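Local coordinates for carboxypeptidase A (Helicoverpa armigera, PDB 1JQG), which probably works as a zinc-dependent metallocarboxypeptidase of the M14 family, trimming residues from the C-terminal ends of peptides, at residues E126-L131 with S155-R160. Numbering follows the deposited sequence.
Sequences EVDAYL and SIKYLR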
loop_
_atom_site.group_PDB
_atom_site.type_symbol
_atom_site.label_atom_id
_atom_site.label_comp_id
_atom_site.label_asym_id
_atom_site.label_seq_id
_atom_site.Cartn_x
_atom_site.Cartn_y
_atom_site.Cartn_z
ATOM N N GLU A 126 -18.653 3.526 2.260
ATOM C CA GLU A 126 -19.066 3.648 0.882
ATOM C C GLU A 126 -18.545 2.493 0.037
ATOM O O GLU A 126 -19.253 1.943 -0.784
ATOM C CB GLU A 126 -18.644 4.976 0.223
ATOM C CG GLU A 126 -19.092 6.201 1.019
ATOM C CD GLU A 126 -18.671 7.499 0.376
ATOM O OE1 GLU A 126 -19.384 7.938 -0.560
ATOM O OE2 GLU A 126 -17.639 8.059 0.800
ATOM N N VAL A 127 -17.336 2.028 0.321
ATOM C CA VAL A 127 -16.722 0.894 -0.384
ATOM C C VAL A 127 -17.421 -0.398 0.007
ATOM O O VAL A 127 -17.739 -1.247 -0.789
ATOM C CB VAL A 127 -15.215 0.776 -0.137
ATOM C CG1 VAL A 127 -14.644 -0.483 -0.802
ATOM C CG2 VAL A 127 -14.489 2.003 -0.653
ATOM N N ASP A 128 -17.727 -0.524 1.293
ATOM C CA ASP A 128 -18.417 -1.690 1.829
ATOM C C ASP A 128 -19.796 -1.835 1.202
ATOM O O ASP A 128 -20.280 -2.930 0.885
ATOM C CB ASP A 128 -18.548 -1.565 3.342
ATOM C CG ASP A 128 -19.158 -2.784 3.969
ATOM O OD1 ASP A 128 -20.376 -2.671 4.180
ATOM O OD2 ASP A 128 -18.433 -3.782 4.216
ATOM N N ALA A 129 -20.523 -0.723 1.087
ATOM C CA ALA A 129 -21.866 -0.746 0.495
ATOM C C ALA A 129 -21.796 -1.041 -0.997
ATOM O O ALA A 129 -22.606 -1.770 -1.554
ATOM C CB ALA A 129 -22.632 0.551 0.683
ATOM N N TYR A 130 -20.823 -0.436 -1.677
ATOM C CA TYR A 130 -20.606 -0.581 -3.100
ATOM C C TYR A 130 -20.390 -2.046 -3.487
ATOM O O TYR A 130 -21.006 -2.503 -4.444
ATOM C CB TYR A 130 -19.405 0.254 -3.538
ATOM C CG TYR A 130 -18.977 0.098 -4.994
ATOM C CD1 TYR A 130 -19.886 0.325 -6.025
ATOM C CD2 TYR A 130 -17.683 -0.263 -5.322
ATOM C CE1 TYR A 130 -19.499 0.234 -7.347
ATOM C CE2 TYR A 130 -17.288 -0.407 -6.640
ATOM C CZ TYR A 130 -18.202 -0.127 -7.650
ATOM O OH TYR A 130 -17.748 -0.241 -8.930
ATOM N N LEU A 131 -19.494 -2.721 -2.770
ATOM C CA LEU A 131 -19.243 -4.137 -3.013
ATOM C C LEU A 131 -20.496 -4.984 -3.017
ATOM O O LEU A 131 -20.601 -5.903 -3.834
ATOM C CB LEU A 131 -18.253 -4.731 -1.990
ATOM C CG LEU A 131 -16.872 -4.051 -1.933
ATOM C CD1 LEU A 131 -15.948 -4.778 -0.959
ATOM C CD2 LEU A 131 -16.271 -3.914 -3.332
ATOM N N SER A 155 -16.489 -5.334 9.498
ATOM C CA SER A 155 -16.586 -6.306 8.464
ATOM C C SER A 155 -15.642 -6.005 7.296
ATOM O O SER A 155 -15.591 -4.947 6.693
ATOM C CB SER A 155 -18.001 -6.317 7.857
ATOM O OG SER A 155 -18.054 -7.183 6.743
ATOM N N ILE A 156 -14.804 -6.984 6.972
ATOM C CA ILE A 156 -13.827 -6.814 5.922
ATOM C C ILE A 156 -14.168 -7.776 4.805
ATOM O O ILE A 156 -13.973 -8.972 4.962
ATOM C CB ILE A 156 -12.358 -6.912 6.327
ATOM C CG1 ILE A 156 -11.474 -7.062 5.085
ATOM C CG2 ILE A 156 -12.072 -8.044 7.285
ATOM C CD1 ILE A 156 -10.024 -7.489 5.279
ATOM N N LYS A 157 -14.723 -7.259 3.708
ATOM C CA LYS A 157 -15.161 -8.055 2.606
ATOM C C LYS A 157 -14.366 -7.765 1.350
ATOM O O LYS A 157 -13.599 -6.814 1.212
ATOM C CB LYS A 157 -16.659 -7.953 2.364
ATOM C CG LYS A 157 -17.251 -6.583 2.384
ATOM C CD LYS A 157 -18.721 -6.598 1.948
ATOM C CE LYS A 157 -19.558 -7.309 3.014
ATOM N NZ LYS A 157 -19.784 -6.497 4.269
ATOM N N TYR A 158 -14.363 -8.751 0.438
ATOM C CA TYR A 158 -13.558 -8.681 -0.765
ATOM C C TYR A 158 -14.425 -9.267 -1.877
ATOM O O TYR A 158 -15.399 -9.978 -1.610
ATOM C CB TYR A 158 -12.214 -9.416 -0.620
ATOM C CG TYR A 158 -12.310 -10.907 -0.372
ATOM C CD1 TYR A 158 -12.177 -11.841 -1.394
ATOM C CD2 TYR A 158 -12.565 -11.381 0.904
ATOM C CE1 TYR A 158 -12.277 -13.200 -1.150
ATOM C CE2 TYR A 158 -12.658 -12.732 1.163
ATOM C CZ TYR A 158 -12.513 -13.646 0.138
ATOM O OH TYR A 158 -12.616 -14.979 0.459
ATOM N N LEU A 159 -13.975 -9.086 -3.121
ATOM C CA LEU A 159 -14.697 -9.608 -4.262
ATOM C C LEU A 159 -14.019 -10.841 -4.851
ATOM O O LEU A 159 -12.817 -10.916 -4.976
ATOM C CB LEU A 159 -14.845 -8.444 -5.262
ATOM C CG LEU A 159 -15.867 -7.361 -4.961
ATOM C CD1 LEU A 159 -16.068 -6.484 -6.194
ATOM C CD2 LEU A 159 -17.221 -7.901 -4.535
ATOM N N ARG A 160 -14.808 -11.719 -5.449
ATOM C CA ARG A 160 -14.324 -12.846 -6.241
ATOM C C ARG A 160 -14.930 -12.725 -7.631
ATOM O O ARG A 160 -16.113 -13.025 -7.787
ATOM C CB ARG A 160 -14.739 -14.165 -5.598
ATOM C CG ARG A 160 -13.884 -14.555 -4.395
ATOM C CD ARG A 160 -14.077 -16.042 -4.073
ATOM N NE ARG A 160 -15.419 -16.330 -3.611
ATOM C CZ ARG A 160 -15.946 -17.496 -3.358
ATOM N NH1 ARG A 160 -15.227 -18.594 -3.514
ATOM N NH2 ARG A 160 -17.213 -17.579 -2.960
HETATM O O HOH W 1 -15.852 -4.407 3.925
#
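Asp-128 and Leu-131 of helix 124-137 rest on Lys-157 and Leu-159 of strand 155-161 in a helix-on-sheet contact of the zinc carboxypeptidase domain, away from the metal site. The axes of segments 126-131 and 155-160 come within 9.1 Å, their directions 43° apart. A salt bridge holds one end: Lys-157 NZ donates to Asp-128 OD2 at 3.0 Å, meeting the carboxylate on its syn side but 23° out of its plane. The lysine gets there by folding back, with chi3 and chi4 both near +70°, and the same turn lets NZ donate to Ser-155 OG at 3.1 Å. That hydroxyl has its strongest partner in Glu-146 of strand 142-149. A water beside the bridge joins the Asp-128 carboxylate to the strand backbone, donating to Asp-128 OD2 (2.7 Å) and to Ser-155 O (2.8 Å) while accepting from Lys-157 N. OD2 is thus gripped twice. A methionine in place of Lys-157 would probably leave Asp-128 without its charged mate and Ser-155 OG without this donor, the carboxylate being freer to turn. Further along, the contact becomes apolar. Leu-131 splits its branches: CD1 lies against Lys-157 O and CG, while CD2 packs on Leu-159 CG at 3.8 Å. In the mixed sheet, strand 155-161 runs antiparallel between strands 142-149 and 212-216, and Leu-159 reaches on to Val-142 and to Ile-195 of helix 187-200, the helix that also meets Val-127 and Tyr-130 from helix 124-137.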